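Local coordinates for DUF5348 domain-containing protein (Ruminococcus gnavus, PDB 3NRL) that is of unknown function, a small all-beta protein of the DUF5348 family found here as two copies in the assembly, at residues F10-T13 and E14-R17. Numbering follows the deposited sequence.
With SO4 (sulfate ion), chain C.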
ATOM      1  N   PHE A  10       4.044   2.294  -0.468  1.00 17.95           N
ATOM      2  CA  PHE A  10       4.346   1.255   0.510  1.00 19.39           C
ATOM      3  C   PHE A  10       5.826   1.255   0.881  1.00 15.84           C
ATOM      4  O   PHE A  10       6.669   1.755   0.131  1.00 21.90           O
ATOM      5  CB  PHE A  10       3.931  -0.121  -0.036  1.00 21.21           C
ATOM      6  CG  PHE A  10       4.886  -0.691  -1.047  1.00 22.79           C
ATOM      7  CD1 PHE A  10       5.962  -1.481  -0.640  1.00 23.98           C
ATOM      8  CD2 PHE A  10       4.728  -0.423  -2.403  1.00 23.79           C
ATOM      9  CE1 PHE A  10       6.868  -1.995  -1.569  1.00 28.95           C
ATOM     10  CE2 PHE A  10       5.627  -0.931  -3.343  1.00 30.76           C
ATOM     11  CZ  PHE A  10       6.699  -1.717  -2.926  1.00 21.55           C
ATOM     12  N   TYR A  11       6.140   0.702   2.045  1.00 26.51           N
ATOM     13  CA  TYR A  11       7.524   0.655   2.503  1.00 26.31           C
ATOM     14  C   TYR A  11       8.188  -0.658   2.107  1.00 27.15           C
ATOM     15  O   TYR A  11       7.651  -1.738   2.356  1.00 27.86           O
ATOM     16  CB  TYR A  11       7.595   0.825   4.024  1.00 35.02           C
ATOM     17  CG  TYR A  11       9.012   0.881   4.556  1.00 31.45           C
ATOM     18  CD1 TYR A  11       9.867   1.928   4.207  1.00 31.49           C
ATOM     19  CD2 TYR A  11       9.506  -0.126   5.388  1.00 39.96           C
ATOM     20  CE1 TYR A  11      11.185   1.971   4.672  1.00 31.77           C
ATOM     21  CE2 TYR A  11      10.818  -0.093   5.860  1.00 37.81           C
ATOM     22  CZ  TYR A  11      11.652   0.957   5.498  1.00 43.78           C
ATOM     23  OH  TYR A  11      12.948   0.991   5.955  1.00 48.21           O
ATOM     24  N   ASP A  12       9.361  -0.555   1.493  1.00 31.64           N
ATOM     25  CA  ASP A  12      10.104  -1.735   1.067  1.00 34.24           C
ATOM     26  C   ASP A  12      11.188  -2.066   2.091  1.00 38.54           C
ATOM     27  O   ASP A  12      12.120  -1.290   2.281  1.00 39.93           O
ATOM     28  CB  ASP A  12      10.746  -1.489  -0.294  1.00 30.02           C
ATOM     29  CG  ASP A  12      11.422  -2.729  -0.844  1.00 40.28           C
ATOM     30  OD1 ASP A  12      12.283  -3.296  -0.142  1.00 38.86           O
ATOM     31  OD2 ASP A  12      11.091  -3.136  -1.975  1.00 45.93           O
ATOM     32  N   THR A  13      11.067  -3.218   2.741  1.00 45.16           N
ATOM     33  CA  THR A  13      12.035  -3.631   3.751  1.00 53.87           C
ATOM     34  C   THR A  13      13.479  -3.729   3.259  1.00 58.43           C
ATOM     35  O   THR A  13      14.367  -3.084   3.816  1.00 63.60           O
ATOM     36  CB  THR A  13      11.636  -4.980   4.376  1.00 55.10           C
ATOM     37  OG1 THR A  13      10.373  -4.838   5.038  1.00 50.59           O
ATOM     38  CG2 THR A  13      12.684  -5.431   5.387  1.00 58.35           C
ATOM     39  N   GLU A  14      13.721  -4.535   2.228  1.00 66.55           N
ATOM     40  CA  GLU A  14      15.075  -4.691   1.696  1.00 71.20           C
ATOM     41  C   GLU A  14      15.544  -3.481   0.899  1.00 71.39           C
ATOM     42  O   GLU A  14      16.157  -3.612  -0.158  1.00 75.48           O
ATOM     43  CB  GLU A  14      15.179  -5.954   0.837  1.00 74.25           C
ATOM     44  CG  GLU A  14      15.713  -7.156   1.598  1.00 80.27           C
ATOM     45  CD  GLU A  14      17.074  -6.887   2.220  1.00 84.82           C
ATOM     46  OE1 GLU A  14      18.041  -6.643   1.466  1.00 85.79           O
ATOM     47  OE2 GLU A  14      17.177  -6.911   3.465  1.00 88.32           O
ATOM     48  N   THR A  15      15.245  -2.307   1.442  1.00 67.60           N
ATOM     49  CA  THR A  15      15.589  -1.004   0.880  1.00 64.95           C
ATOM     50  C   THR A  15      14.789  -0.024   1.718  1.00 61.26           C
ATOM     51  O   THR A  15      13.642   0.270   1.393  1.00 65.48           O
ATOM     52  CB  THR A  15      15.156  -0.841  -0.600  1.00 65.43           C
ATOM     53  OG1 THR A  15      13.961  -1.592  -0.837  1.00 66.87           O
ATOM     54  CG2 THR A  15      16.258  -1.291  -1.545  1.00 64.70           C
ATOM     55  N   GLY A  16      15.396   0.454   2.802  1.00 54.33           N
ATOM     56  CA  GLY A  16      14.732   1.383   3.702  1.00 52.27           C
ATOM     57  C   GLY A  16      14.080   2.583   3.045  1.00 44.83           C
ATOM     58  O   GLY A  16      14.158   3.698   3.556  1.00 51.06           O
ATOM     59  N   ARG A  17      13.425   2.348   1.915  1.00 41.94           N
ATOM     60  CA  ARG A  17      12.750   3.394   1.170  1.00 35.85           C
ATOM     61  C   ARG A  17      11.304   3.022   0.898  1.00 35.66           C
ATOM     62  O   ARG A  17      10.928   1.846   0.911  1.00 29.60           O
ATOM     63  CB  ARG A  17      13.430   3.618  -0.180  1.00 38.58           C
ATOM     64  CG  ARG A  17      14.875   4.052  -0.126  1.00 47.86           C
ATOM     65  CD  ARG A  17      15.441   4.125  -1.536  1.00 44.56           C
ATOM     66  NE  ARG A  17      16.807   4.634  -1.562  1.00 49.78           N
ATOM     67  CZ  ARG A  17      17.141   5.886  -1.271  1.00 53.74           C
ATOM     68  NH1 ARG A  17      16.208   6.764  -0.931  1.00 42.82           N
ATOM     69  NH2 ARG A  17      18.410   6.261  -1.323  1.00 53.79           N
TER
HETATM   70  S   SO4 C  82      18.240   9.802  -0.513  1.00 50.97           S
HETATM   71  O1  SO4 C  82      16.835   9.365  -0.547  1.00 52.68           O
HETATM   72  O2  SO4 C  82      19.121   8.625  -0.432  1.00 54.13           O
HETATM   73  O3  SO4 C  82      18.546  10.568  -1.737  1.00 51.71           O
HETATM   74  O4  SO4 C  82      18.458  10.654   0.671  1.00 54.44           O
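Tyr11 lays its ring obliquely along the backbone of Gly16 and Arg17, with CE1 3.4 Å from Gly16 C and CD1 3.5 Å from Arg17 O. With CG anti to the backbone N (chi1 -176°), the ring swings out beside the returning chain. A glycine suits position 16: a beta carbon would sit tight against the tyrosine hydroxyl. Replacing Tyr11 by an alanine would probably open a gap beside Gly16, where the ring now packs on the backbone. In the backbone, Asp12 N donates to Arg17 O at 2.9 Å, a nearly straight bond (164°), while Thr15 N makes a weak bond of 2.6 Å to Thr13 O. Together they belong to a tight beta-hairpin connection, joining strand 6-12 to its antiparallel neighbour 17-23. Within it Asp12 OD2 forms a salt bridge with Arg65 of the second subunit. Arg17, its aliphatic chain stretched nearly straight beyond CG, carries its guanidinium out to a sulfate, probably from the crystallisation liquor, which Cys33 N also hydrogen-bonds: NH1 of Arg17 reaches sulfate O1 at 2.7 Å and NH2 reaches sulfate O2 at 2.6 Å. Farther out, Trp56 NE1 donates a hydrogen bond to Gly16 O, and Trp56 touches Tyr11 and Arg17.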